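PppA (Pseudomonas aeruginosa, PDB 6JKV) probably removes phosphate from phosphoserine and phosphothreonine as a manganese-binding PP2C-type phosphatase, and is a key regulatory component of type VI secretion. Local coordinates at residues Arg41-Leu49 / Val59-Asp70; Gly120-Ala128 / Leu136-Tyr144. All coordinates share one frame; numbering follows the deposited sequence.

Interaction 1 (Arg41-Leu49 / Val59-Asp70)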
ATOM      1  N   ARG A  41      -8.958   9.156 -14.499  1.00 29.29           N
ATOM      2  CA  ARG A  41      -7.660   9.869 -14.429  1.00 29.52           C
ATOM      3  C   ARG A  41      -6.846   9.547 -15.687  1.00 31.03           C
ATOM      4  O   ARG A  41      -7.065   8.469 -16.301  1.00 31.26           O
ATOM      5  CB  ARG A  41      -6.903   9.488 -13.160  1.00 27.81           C
ATOM      6  CG  ARG A  41      -7.453  10.136 -11.900  1.00 28.40           C
ATOM      7  CD  ARG A  41      -6.715   9.624 -10.675  1.00 27.65           C
ATOM      8  NE  ARG A  41      -7.127  10.288  -9.439  1.00 29.00           N
ATOM      9  CZ  ARG A  41      -6.694  11.485  -9.034  1.00 29.53           C
ATOM     10  NH1 ARG A  41      -7.152  11.998  -7.903  1.00 30.47           N
ATOM     11  NH2 ARG A  41      -5.830  12.175  -9.768  1.00 30.09           N
ATOM     12  N   LYS A  42      -5.983  10.479 -16.096  1.00 32.02           N
ATOM     13  CA  LYS A  42      -5.037  10.277 -17.223  1.00 32.55           C
ATOM     14  C   LYS A  42      -3.588  10.327 -16.732  1.00 32.38           C
ATOM     15  O   LYS A  42      -2.675  10.137 -17.563  1.00 35.16           O
ATOM     16  CB  LYS A  42      -5.261  11.333 -18.303  1.00 34.00           C
ATOM     17  CG  LYS A  42      -6.676  11.381 -18.857  1.00 34.73           C
ATOM     18  CD  LYS A  42      -7.191  10.013 -19.262  1.00 34.51           C
ATOM     19  CE  LYS A  42      -8.300  10.067 -20.294  1.00 36.64           C
ATOM     20  NZ  LYS A  42      -9.290  11.136 -20.007  1.00 38.17           N
ATOM     21  N   VAL A  43      -3.375  10.567 -15.438  1.00 30.85           N
ATOM     22  CA  VAL A  43      -2.033  10.498 -14.804  1.00 29.68           C
ATOM     23  C   VAL A  43      -2.127   9.505 -13.650  1.00 28.28           C
ATOM     24  O   VAL A  43      -3.059   9.625 -12.822  1.00 29.85           O
ATOM     25  CB  VAL A  43      -1.553  11.884 -14.340  1.00 30.23           C
ATOM     26  CG1 VAL A  43      -0.304  11.783 -13.481  1.00 29.37           C
ATOM     27  CG2 VAL A  43      -1.319  12.807 -15.526  1.00 32.20           C
ATOM     28  N   ASN A  44      -1.203   8.544 -13.620  1.00 27.06           N
ATOM     29  CA  ASN A  44      -1.112   7.544 -12.533  1.00 24.76           C
ATOM     30  C   ASN A  44      -0.231   8.114 -11.418  1.00 23.59           C
ATOM     31  O   ASN A  44       0.985   8.226 -11.622  1.00 24.79           O
ATOM     32  CB  ASN A  44      -0.597   6.209 -13.065  1.00 23.76           C
ATOM     33  CG  ASN A  44      -0.934   5.064 -12.136  1.00 22.59           C
ATOM     34  OD1 ASN A  44      -1.263   5.284 -10.971  1.00 20.98           O
ATOM     35  ND2 ASN A  44      -0.886   3.843 -12.655  1.00 21.97           N
ATOM     36  N   GLU A  45      -0.840   8.482 -10.292  1.00 22.82           N
ATOM     37  CA  GLU A  45      -0.102   8.972  -9.098  1.00 23.49           C
ATOM     38  C   GLU A  45       0.135   7.815  -8.129  1.00 22.00           C
ATOM     39  O   GLU A  45       0.849   8.032  -7.129  1.00 19.61           O
ATOM     40  CB  GLU A  45      -0.860  10.107  -8.415  1.00 24.33           C
ATOM     41  CG  GLU A  45      -0.859  11.375  -9.227  1.00 26.67           C
ATOM     42  CD  GLU A  45      -1.912  12.373  -8.777  1.00 28.94           C
ATOM     43  OE1 GLU A  45      -1.682  13.053  -7.749  1.00 28.80           O
ATOM     44  OE2 GLU A  45      -2.957  12.476  -9.462  1.00 31.94           O
ATOM     45  N   ASP A  46      -0.434   6.637  -8.413  1.00 22.44           N
ATOM     46  CA  ASP A  46      -0.114   5.396  -7.669  1.00 20.99           C
ATOM     47  C   ASP A  46       1.323   4.988  -7.997  1.00 20.54           C
ATOM     48  O   ASP A  46       1.755   5.181  -9.138  1.00 23.25           O
ATOM     49  CB  ASP A  46      -1.072   4.247  -8.003  1.00 20.79           C
ATOM     50  CG  ASP A  46      -2.409   4.280  -7.275  1.00 20.51           C
ATOM     51  OD1 ASP A  46      -2.722   5.307  -6.611  1.00 20.84           O
ATOM     52  OD2 ASP A  46      -3.134   3.273  -7.381  1.00 19.17           O
ATOM     53  N   ALA A  47       2.038   4.462  -7.012  1.00 19.71           N
ATOM     54  CA  ALA A  47       3.371   3.848  -7.198  1.00 19.29           C
ATOM     55  C   ALA A  47       3.445   2.572  -6.369  1.00 17.57           C
ATOM     56  O   ALA A  47       2.647   2.409  -5.425  1.00 16.93           O
ATOM     57  CB  ALA A  47       4.466   4.811  -6.803  1.00 19.34           C
ATOM     58  N   SER A  48       4.361   1.688  -6.729  1.00 16.59           N
ATOM     59  CA  SER A  48       4.572   0.431  -5.987  1.00 16.69           C
ATOM     60  C   SER A  48       6.048   0.064  -6.030  1.00 16.86           C
ATOM     61  O   SER A  48       6.751   0.504  -6.937  1.00 16.95           O
ATOM     62  CB  SER A  48       3.690  -0.676  -6.509  1.00 15.76           C
ATOM     63  OG  SER A  48       4.077  -1.065  -7.812  1.00 16.51           O
ATOM     64  N   LEU A  49       6.474  -0.702  -5.030  1.00 18.02           N
ATOM     65  CA  LEU A  49       7.806  -1.331  -4.982  1.00 17.50           C
ATOM     66  C   LEU A  49       7.619  -2.823  -4.699  1.00 17.68           C
ATOM     67  O   LEU A  49       7.049  -3.182  -3.644  1.00 16.38           O
ATOM     68  CB  LEU A  49       8.671  -0.671  -3.909  1.00 17.29           C
ATOM     69  CG  LEU A  49      10.021  -1.358  -3.723  1.00 18.48           C
ATOM     70  CD1 LEU A  49      10.925  -1.051  -4.909  1.00 20.20           C
ATOM     71  CD2 LEU A  49      10.684  -0.970  -2.410  1.00 18.81           C
ATOM     72  N   VAL A  59       2.935  -0.182  -1.594  1.00 15.91           N
ATOM     73  CA  VAL A  59       1.997   0.563  -2.471  1.00 16.49           C
ATOM     74  C   VAL A  59       1.799   1.960  -1.875  1.00 16.88           C
ATOM     75  O   VAL A  59       1.582   2.061  -0.662  1.00 16.91           O
ATOM     76  CB  VAL A  59       0.671  -0.188  -2.633  1.00 16.27           C
ATOM     77  CG1 VAL A  59      -0.358   0.663  -3.365  1.00 16.60           C
ATOM     78  CG2 VAL A  59       0.871  -1.524  -3.334  1.00 17.06           C
ATOM     79  N   ALA A  60       1.883   2.994  -2.712  1.00 17.14           N
ATOM     80  CA  ALA A  60       1.729   4.407  -2.303  1.00 17.26           C
ATOM     81  C   ALA A  60       0.752   5.114  -3.244  1.00 17.24           C
ATOM     82  O   ALA A  60       0.994   5.117  -4.456  1.00 18.21           O
ATOM     83  CB  ALA A  60       3.079   5.084  -2.286  1.00 16.78           C
ATOM     84  N   ASP A  61      -0.312   5.686  -2.688  1.00 17.81           N
ATOM     85  CA  ASP A  61      -1.336   6.433  -3.456  1.00 18.50           C
ATOM     86  C   ASP A  61      -1.020   7.927  -3.356  1.00 19.14           C
ATOM     87  O   ASP A  61      -1.294   8.528  -2.305  1.00 18.84           O
ATOM     88  CB  ASP A  61      -2.747   6.120  -2.957  1.00 18.55           C
ATOM     89  CG  ASP A  61      -3.828   6.793  -3.785  1.00 19.26           C
ATOM     90  OD1 ASP A  61      -3.487   7.706  -4.566  1.00 18.63           O
ATOM     91  OD2 ASP A  61      -5.006   6.414  -3.634  1.00 18.89           O
ATOM     92  N   GLY A  62      -0.454   8.495  -4.418  1.00 19.95           N
ATOM     93  CA  GLY A  62      -0.104   9.922  -4.477  1.00 21.14           C
ATOM     94  C   GLY A  62      -1.333  10.782  -4.679  1.00 22.04           C
ATOM     95  O   GLY A  62      -2.280  10.329  -5.342  1.00 22.54           O
ATOM     96  N   MET A  63      -1.317  11.990  -4.118  1.00 23.02           N
ATOM     97  CA  MET A  63      -2.387  12.993  -4.311  1.00 23.63           C
ATOM     98  C   MET A  63      -1.751  14.336  -4.664  1.00 25.00           C
ATOM     99  O   MET A  63      -0.682  14.657  -4.113  1.00 24.84           O
ATOM    100  CB  MET A  63      -3.235  13.136  -3.047  1.00 23.91           C
ATOM    101  CG  MET A  63      -2.424  13.425  -1.800  1.00 24.15           C
ATOM    102  SD  MET A  63      -3.442  13.979  -0.426  1.00 24.06           S
ATOM    103  CE  MET A  63      -3.596  12.453   0.499  1.00 23.74           C
ATOM    104  N   GLY A  64      -2.396  15.091  -5.551  1.00 26.98           N
ATOM    105  CA  GLY A  64      -1.976  16.461  -5.890  1.00 28.44           C
ATOM    106  C   GLY A  64      -1.798  16.683  -7.375  1.00 29.31           C
ATOM    107  O   GLY A  64      -1.447  17.820  -7.755  1.00 31.97           O
ATOM    108  N   GLY A  65      -2.045  15.657  -8.194  1.00 28.74           N
ATOM    109  CA  GLY A  65      -1.859  15.745  -9.649  1.00 29.87           C
ATOM    110  C   GLY A  65      -0.413  15.523 -10.047  1.00 30.02           C
ATOM    111  O   GLY A  65       0.431  15.237  -9.175  1.00 30.58           O
ATOM    112  N   HIS A  66      -0.137  15.654 -11.339  1.00 31.15           N
ATOM    113  CA  HIS A  66       1.207  15.422 -11.920  1.00 31.89           C
ATOM    114  C   HIS A  66       2.218  16.414 -11.323  1.00 32.40           C
ATOM    115  O   HIS A  66       1.872  17.606 -11.131  1.00 32.45           O
ATOM    116  CB  HIS A  66       1.145  15.519 -13.453  1.00 33.58           C
ATOM    117  CG  HIS A  66       2.474  15.746 -14.094  1.00 35.29           C
ATOM    118  ND1 HIS A  66       3.429  14.740 -14.195  1.00 35.76           N
ATOM    119  CD2 HIS A  66       3.035  16.863 -14.606  1.00 36.71           C
ATOM    120  CE1 HIS A  66       4.514  15.230 -14.771  1.00 36.35           C
ATOM    121  NE2 HIS A  66       4.296  16.532 -15.028  1.00 37.23           N
ATOM    122  N   ALA A  67       3.440  15.932 -11.080  1.00 31.99           N
ATOM    123  CA  ALA A  67       4.577  16.671 -10.482  1.00 31.78           C
ATOM    124  C   ALA A  67       4.359  16.901  -8.982  1.00 30.67           C
ATOM    125  O   ALA A  67       5.200  17.600  -8.375  1.00 31.19           O
ATOM    126  CB  ALA A  67       4.810  17.987 -11.194  1.00 34.10           C
ATOM    127  N   ALA A  68       3.283  16.363  -8.402  1.00 29.62           N
ATOM    128  CA  ALA A  68       2.980  16.510  -6.961  1.00 28.21           C
ATOM    129  C   ALA A  68       2.753  15.130  -6.339  1.00 26.57           C
ATOM    130  O   ALA A  68       3.619  14.678  -5.578  1.00 26.77           O
ATOM    131  CB  ALA A  68       1.798  17.425  -6.759  1.00 28.71           C
ATOM    132  N   GLY A  69       1.630  14.483  -6.650  1.00 25.03           N
ATOM    133  CA  GLY A  69       1.285  13.176  -6.063  1.00 23.61           C
ATOM    134  C   GLY A  69       2.271  12.108  -6.485  1.00 23.03           C
ATOM    135  O   GLY A  69       2.779  11.392  -5.609  1.00 21.31           O
ATOM    136  N   ASP A  70       2.551  12.017  -7.787  1.00 24.26           N
ATOM    137  CA  ASP A  70       3.478  10.996  -8.338  1.00 23.91           C
ATOM    138  C   ASP A  70       4.898  11.290  -7.848  1.00 24.37           C
ATOM    139  O   ASP A  70       5.644  10.326  -7.580  1.00 23.92           O
ATOM    140  CB  ASP A  70       3.393  10.909  -9.862  1.00 24.81           C
ATOM    141  CG  ASP A  70       3.475  12.240 -10.592  1.00 26.72           C
ATOM    142  OD1 ASP A  70       3.531  13.297  -9.921  1.00 27.47           O
ATOM    143  OD2 ASP A  70       3.459  12.201 -11.839  1.00 28.22           O
TER
HETATM  144  O   HOH W   1      -4.554  14.301  -6.988  1.00 35.66           O

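Interaction 2 (Gly120-Ala128 / Leu136-Tyr144)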
ATOM      1  N   GLY A 120       1.181  15.036  -1.440  1.00 22.97           N
ATOM      2  CA  GLY A 120       1.392  13.934  -0.501  1.00 22.42           C
ATOM      3  C   GLY A 120       1.139  12.593  -1.139  1.00 21.75           C
ATOM      4  O   GLY A 120       0.899  12.515  -2.359  1.00 20.78           O
ATOM      5  N   SER A 121       1.189  11.556  -0.321  1.00 20.81           N
ATOM      6  CA  SER A 121       0.917  10.178  -0.764  1.00 20.19           C
ATOM      7  C   SER A 121       0.631   9.316   0.454  1.00 19.48           C
ATOM      8  O   SER A 121       1.295   9.478   1.486  1.00 18.84           O
ATOM      9  CB  SER A 121       2.053   9.616  -1.579  1.00 20.46           C
ATOM     10  OG  SER A 121       1.855   8.232  -1.837  1.00 19.94           O
ATOM     11  N   THR A 122      -0.352   8.438   0.323  1.00 19.32           N
ATOM     12  CA  THR A 122      -0.577   7.360   1.305  1.00 18.57           C
ATOM     13  C   THR A 122       0.589   6.375   1.203  1.00 17.18           C
ATOM     14  O   THR A 122       1.386   6.427   0.230  1.00 16.26           O
ATOM     15  CB  THR A 122      -1.920   6.665   1.074  1.00 18.51           C
ATOM     16  OG1 THR A 122      -1.692   5.750  -0.001  1.00 17.69           O
ATOM     17  CG2 THR A 122      -3.032   7.642   0.751  1.00 19.43           C
ATOM     18  N   LEU A 123       0.688   5.500   2.187  1.00 16.66           N
ATOM     19  CA  LEU A 123       1.657   4.395   2.139  1.00 17.03           C
ATOM     20  C   LEU A 123       1.052   3.171   2.803  1.00 16.06           C
ATOM     21  O   LEU A 123       0.407   3.326   3.832  1.00 17.34           O
ATOM     22  CB  LEU A 123       2.953   4.800   2.841  1.00 17.74           C
ATOM     23  CG  LEU A 123       3.952   3.654   2.949  1.00 17.80           C
ATOM     24  CD1 LEU A 123       5.294   4.048   2.369  1.00 20.19           C
ATOM     25  CD2 LEU A 123       4.079   3.172   4.381  1.00 18.28           C
ATOM     26  N   VAL A 124       1.288   2.005   2.212  1.00 15.89           N
ATOM     27  CA  VAL A 124       1.117   0.693   2.886  1.00 16.07           C
ATOM     28  C   VAL A 124       2.302  -0.168   2.464  1.00 15.39           C
ATOM     29  O   VAL A 124       2.578  -0.262   1.254  1.00 15.70           O
ATOM     30  CB  VAL A 124      -0.243   0.041   2.562  1.00 16.10           C
ATOM     31  CG1 VAL A 124      -0.470  -0.128   1.074  1.00 15.73           C
ATOM     32  CG2 VAL A 124      -0.399  -1.290   3.273  1.00 16.51           C
ATOM     33  N   LEU A 125       3.016  -0.726   3.431  1.00 14.42           N
ATOM     34  CA  LEU A 125       4.145  -1.634   3.143  1.00 14.74           C
ATOM     35  C   LEU A 125       3.970  -2.895   3.982  1.00 15.11           C
ATOM     36  O   LEU A 125       3.275  -2.855   5.011  1.00 14.21           O
ATOM     37  CB  LEU A 125       5.493  -0.932   3.364  1.00 14.58           C
ATOM     38  CG  LEU A 125       5.961  -0.688   4.797  1.00 16.13           C
ATOM     39  CD1 LEU A 125       6.748  -1.873   5.343  1.00 16.75           C
ATOM     40  CD2 LEU A 125       6.819   0.570   4.861  1.00 17.10           C
ATOM     41  N   LEU A 126       4.533  -3.987   3.475  1.00 15.25           N
ATOM     42  CA  LEU A 126       4.734  -5.244   4.224  1.00 15.34           C
ATOM     43  C   LEU A 126       6.212  -5.609   4.107  1.00 15.31           C
ATOM     44  O   LEU A 126       6.740  -5.602   2.989  1.00 16.14           O
ATOM     45  CB  LEU A 126       3.821  -6.330   3.652  1.00 14.99           C
ATOM     46  CG  LEU A 126       4.073  -7.745   4.164  1.00 15.45           C
ATOM     47  CD1 LEU A 126       3.474  -7.919   5.549  1.00 14.83           C
ATOM     48  CD2 LEU A 126       3.523  -8.782   3.195  1.00 15.18           C
ATOM     49  N   ALA A 127       6.858  -5.874   5.235  1.00 15.37           N
ATOM     50  CA  ALA A 127       8.246  -6.368   5.294  1.00 16.32           C
ATOM     51  C   ALA A 127       8.230  -7.721   5.995  1.00 16.73           C
ATOM     52  O   ALA A 127       7.561  -7.834   7.040  1.00 16.88           O
ATOM     53  CB  ALA A 127       9.123  -5.382   6.013  1.00 17.11           C
ATOM     54  N   ALA A 128       8.907  -8.710   5.422  1.00 16.10           N
ATOM     55  CA  ALA A 128       8.880 -10.101   5.909  1.00 16.63           C
ATOM     56  C   ALA A 128      10.307 -10.599   6.103  1.00 16.91           C
ATOM     57  O   ALA A 128      11.184 -10.264   5.286  1.00 15.89           O
ATOM     58  CB  ALA A 128       8.109 -10.985   4.957  1.00 16.20           C
ATOM     59  N   LEU A 136       3.453  -1.517   7.907  1.00 16.30           N
ATOM     60  CA  LEU A 136       3.414  -0.076   8.248  1.00 17.00           C
ATOM     61  C   LEU A 136       2.496   0.607   7.239  1.00 16.79           C
ATOM     62  O   LEU A 136       2.601   0.310   6.038  1.00 16.52           O
ATOM     63  CB  LEU A 136       4.820   0.519   8.188  1.00 17.35           C
ATOM     64  CG  LEU A 136       5.788   0.071   9.277  1.00 18.54           C
ATOM     65  CD1 LEU A 136       7.225   0.409   8.894  1.00 19.87           C
ATOM     66  CD2 LEU A 136       5.426   0.689  10.617  1.00 19.33           C
ATOM     67  N   TRP A 137       1.621   1.489   7.703  1.00 18.05           N
ATOM     68  CA  TRP A 137       0.713   2.209   6.780  1.00 17.92           C
ATOM     69  C   TRP A 137       0.311   3.566   7.349  1.00 18.50           C
ATOM     70  O   TRP A 137       0.333   3.778   8.585  1.00 17.91           O
ATOM     71  CB  TRP A 137      -0.505   1.347   6.436  1.00 17.59           C
ATOM     72  CG  TRP A 137      -1.655   1.491   7.380  1.00 18.16           C
ATOM     73  CD1 TRP A 137      -2.722   2.330   7.239  1.00 18.77           C
ATOM     74  CD2 TRP A 137      -1.879   0.757   8.599  1.00 17.61           C
ATOM     75  NE1 TRP A 137      -3.590   2.176   8.287  1.00 18.58           N
ATOM     76  CE2 TRP A 137      -3.101   1.215   9.131  1.00 18.11           C
ATOM     77  CE3 TRP A 137      -1.172  -0.237   9.287  1.00 17.01           C
ATOM     78  CZ2 TRP A 137      -3.626   0.712  10.320  1.00 18.83           C
ATOM     79  CZ3 TRP A 137      -1.694  -0.733  10.461  1.00 18.17           C
ATOM     80  CH2 TRP A 137      -2.909  -0.269  10.965  1.00 18.91           C
ATOM     81  N   ALA A 138      -0.036   4.449   6.423  1.00 18.02           N
ATOM     82  CA  ALA A 138      -0.617   5.780   6.673  1.00 18.15           C
ATOM     83  C   ALA A 138      -1.443   6.158   5.446  1.00 16.97           C
ATOM     84  O   ALA A 138      -0.853   6.324   4.370  1.00 15.39           O
ATOM     85  CB  ALA A 138       0.478   6.773   6.973  1.00 18.98           C
ATOM     86  N   GLY A 139      -2.766   6.212   5.609  1.00 17.81           N
ATOM     87  CA  GLY A 139      -3.716   6.529   4.531  1.00 17.93           C
ATOM     88  C   GLY A 139      -4.758   5.440   4.352  1.00 17.68           C
ATOM     89  O   GLY A 139      -5.009   4.679   5.303  1.00 17.44           O
ATOM     90  N   ASP A 140      -5.378   5.396   3.177  1.00 18.22           N
ATOM     91  CA  ASP A 140      -6.523   4.499   2.872  1.00 18.58           C
ATOM     92  C   ASP A 140      -6.097   3.451   1.838  1.00 18.64           C
ATOM     93  O   ASP A 140      -6.981   2.865   1.182  1.00 18.16           O
ATOM     94  CB  ASP A 140      -7.732   5.297   2.383  1.00 19.60           C
ATOM     95  CG  ASP A 140      -7.454   6.141   1.148  1.00 19.20           C
ATOM     96  OD1 ASP A 140      -6.327   6.085   0.636  1.00 17.68           O
ATOM     97  OD2 ASP A 140      -8.367   6.860   0.715  1.00 21.26           O
ATOM     98  N   SER A 141      -4.790   3.251   1.668  1.00 17.65           N
ATOM     99  CA  SER A 141      -4.230   2.074   0.966  1.00 16.46           C
ATOM    100  C   SER A 141      -4.170   0.921   1.972  1.00 16.39           C
ATOM    101  O   SER A 141      -3.839   1.173   3.154  1.00 17.37           O
ATOM    102  CB  SER A 141      -2.891   2.377   0.364  1.00 15.95           C
ATOM    103  OG  SER A 141      -2.995   3.312  -0.699  1.00 14.79           O
ATOM    104  N   ARG A 142      -4.521  -0.283   1.530  1.00 15.08           N
ATOM    105  CA  ARG A 142      -4.843  -1.396   2.444  1.00 16.13           C
ATOM    106  C   ARG A 142      -3.854  -2.546   2.261  1.00 16.13           C
ATOM    107  O   ARG A 142      -3.277  -2.722   1.152  1.00 16.43           O
ATOM    108  CB  ARG A 142      -6.283  -1.862   2.227  1.00 16.28           C
ATOM    109  CG  ARG A 142      -7.316  -0.852   2.695  1.00 17.27           C
ATOM    110  CD  ARG A 142      -8.702  -1.215   2.224  1.00 17.90           C
ATOM    111  NE  ARG A 142      -9.697  -0.252   2.672  1.00 19.74           N
ATOM    112  CZ  ARG A 142     -10.989  -0.513   2.811  1.00 21.54           C
ATOM    113  NH1 ARG A 142     -11.459  -1.723   2.554  1.00 22.54           N
ATOM    114  NH2 ARG A 142     -11.810   0.438   3.218  1.00 22.66           N
ATOM    115  N   LEU A 143      -3.656  -3.283   3.351  1.00 16.23           N
ATOM    116  CA  LEU A 143      -3.100  -4.650   3.337  1.00 15.83           C
ATOM    117  C   LEU A 143      -4.171  -5.616   3.843  1.00 16.00           C
ATOM    118  O   LEU A 143      -4.741  -5.373   4.935  1.00 15.05           O
ATOM    119  CB  LEU A 143      -1.859  -4.725   4.216  1.00 16.00           C
ATOM    120  CG  LEU A 143      -1.393  -6.149   4.486  1.00 16.45           C
ATOM    121  CD1 LEU A 143      -0.665  -6.706   3.270  1.00 16.15           C
ATOM    122  CD2 LEU A 143      -0.530  -6.206   5.726  1.00 17.42           C
ATOM    123  N   TYR A 144      -4.412  -6.667   3.065  1.00 15.89           N
ATOM    124  CA  TYR A 144      -5.263  -7.815   3.440  1.00 16.78           C
ATOM    125  C   TYR A 144      -4.407  -9.076   3.543  1.00 16.99           C
ATOM    126  O   TYR A 144      -3.385  -9.184   2.851  1.00 16.77           O
ATOM    127  CB  TYR A 144      -6.349  -8.065   2.398  1.00 17.16           C
ATOM    128  CG  TYR A 144      -7.395  -6.994   2.250  1.00 18.48           C
ATOM    129  CD1 TYR A 144      -7.178  -5.898   1.427  1.00 18.23           C
ATOM    130  CD2 TYR A 144      -8.623  -7.106   2.876  1.00 18.63           C
ATOM    131  CE1 TYR A 144      -8.153  -4.930   1.257  1.00 18.57           C
ATOM    132  CE2 TYR A 144      -9.606  -6.149   2.713  1.00 19.20           C
ATOM    133  CZ  TYR A 144      -9.371  -5.059   1.898  1.00 18.75           C
ATOM    134  OH  TYR A 144     -10.341  -4.113   1.710  1.00 19.96           O
TER
HETATM  135  O   HOH W   2      -2.271   3.696   3.680  1.00 18.99           O

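Interaction 1 (Arg41-Leu49 / Val59-Asp70)
E45 reaches into the turn that follows strand 59-63 and meets its backbone there. OE1 accepts the N-H of G65 at 2.7 Å, a bent bond that comes in 46° out of the carboxylate plane. The same oxygen sits 3.4 Å from CA of G69, where only a residue lacking a side chain leaves room for it. Glycine also suits G64 and G65, whose backbones take positive phi. With CG anti to its carbonyl carbon (chi1 -70°) and the chain extended beyond, E45 spans the gap to this turn, its CG passing 3.8 Å from the backbone N of D70. R41 bonds to the other oxygen in a salt bridge, NH2 to OE2 of E45 at 2.9 Å, which helps fix the carboxylate's rotation.

Toward the strand, the E45 carbonyl takes the N-H of G62, which lies well above the carbonyl plane. Beyond it the segments form an antiparallel hairpin at the edge of one of the two sheets of the PP2C fold. A47 and A60 make a hydrogen-bonded pair in it, with A47 N to A60 O at 2.8 Å and the return bond from A60 N nearly straight. Their small methyls suit the face covered by helix 69-82.

On the other face D46 and D61 meet at a slant, carboxylate planes 75° apart, with OD1 of D46 3.2 Å from OD1 of D61. Two acceptors so close would be expected to repel, but D61 is a manganese ligand through both oxygens, one to each of two ions, and the G62 carbonyl binds one of them. D214 and D252 help complete the other site. Further out, S213 and T255 hydrogen-bond OD2 of D46, and N253 holds the backbone N of E45.

Interaction 2 (Gly120-Ala128 / Leu136-Tyr144)
V124 stands between two pieces of the segment 136-144. Its CB lies 4.1 Å from CB of W137, its partner in a non-hydrogen-bonded antiparallel pair, and 3.8 Å from the carbonyl O of S141. From there the branches part: CG1 meets CB of S141 at 3.6 Å, while CG2, anti to the backbone N, runs over the backbone of R142 and touches CB of L143 at 3.8 Å. A beta-branched residue suits this place because its two methyls serve two neighbours at once.

The strands 120-129 and 132-138 form an antiparallel hairpin in one sheet of the PP2C beta sandwich, and after the turn at G139 the chain crosses to strand 142-147 of the other sheet; V124 and L143 thus meet between the sheets. L123 and L125 bond to A138 and L136 in hydrogen-bonded pairs. The L125 N lies almost in line with the C=O of L136. On this face L125 and L136 run alongside each other, CG of L125 3.8 Å from CB of L136, and touch helix 89-114.

At the turn, OG1 of T122 and OG of S141 share a hydrogen bond of 2.9 Å in which either may donate. T122 OG1 also accepts from the backbone N of D61, a manganese ligand, and CG2 of T122 lies 3.6 Å from OD1 of D140. Glycine suits G139, whose phi is positive, with CB of T122 packed close to its CA, where a side chain would have to go. Nearby, a water donates to the carbonyls of L123 and S141, bridging the two segments where the chain changes sheets.

From the N terminus, interaction 1 closes first: the hairpin of strands 46-51 and 56-63 brings 59-70 back onto 41-49 as the chain runs into helix 69-82. Helix 89-114 follows, and interaction 2 then closes a second short loop, returning 136-144 to 120-128. The two loops lie in series, neither enclosing nor crossing the other. They meet edge to edge within one sheet, since strands 56-63 and 120-129 are neighbours in it: the backbone N of T122 probably bonds the carbonyl O of D61 at 2.8 Å, and A60 packs against S121. Interaction 1 ties the sheet's edge to the metal site, while interaction 2 ties its middle to the other sheet through strand 142-147.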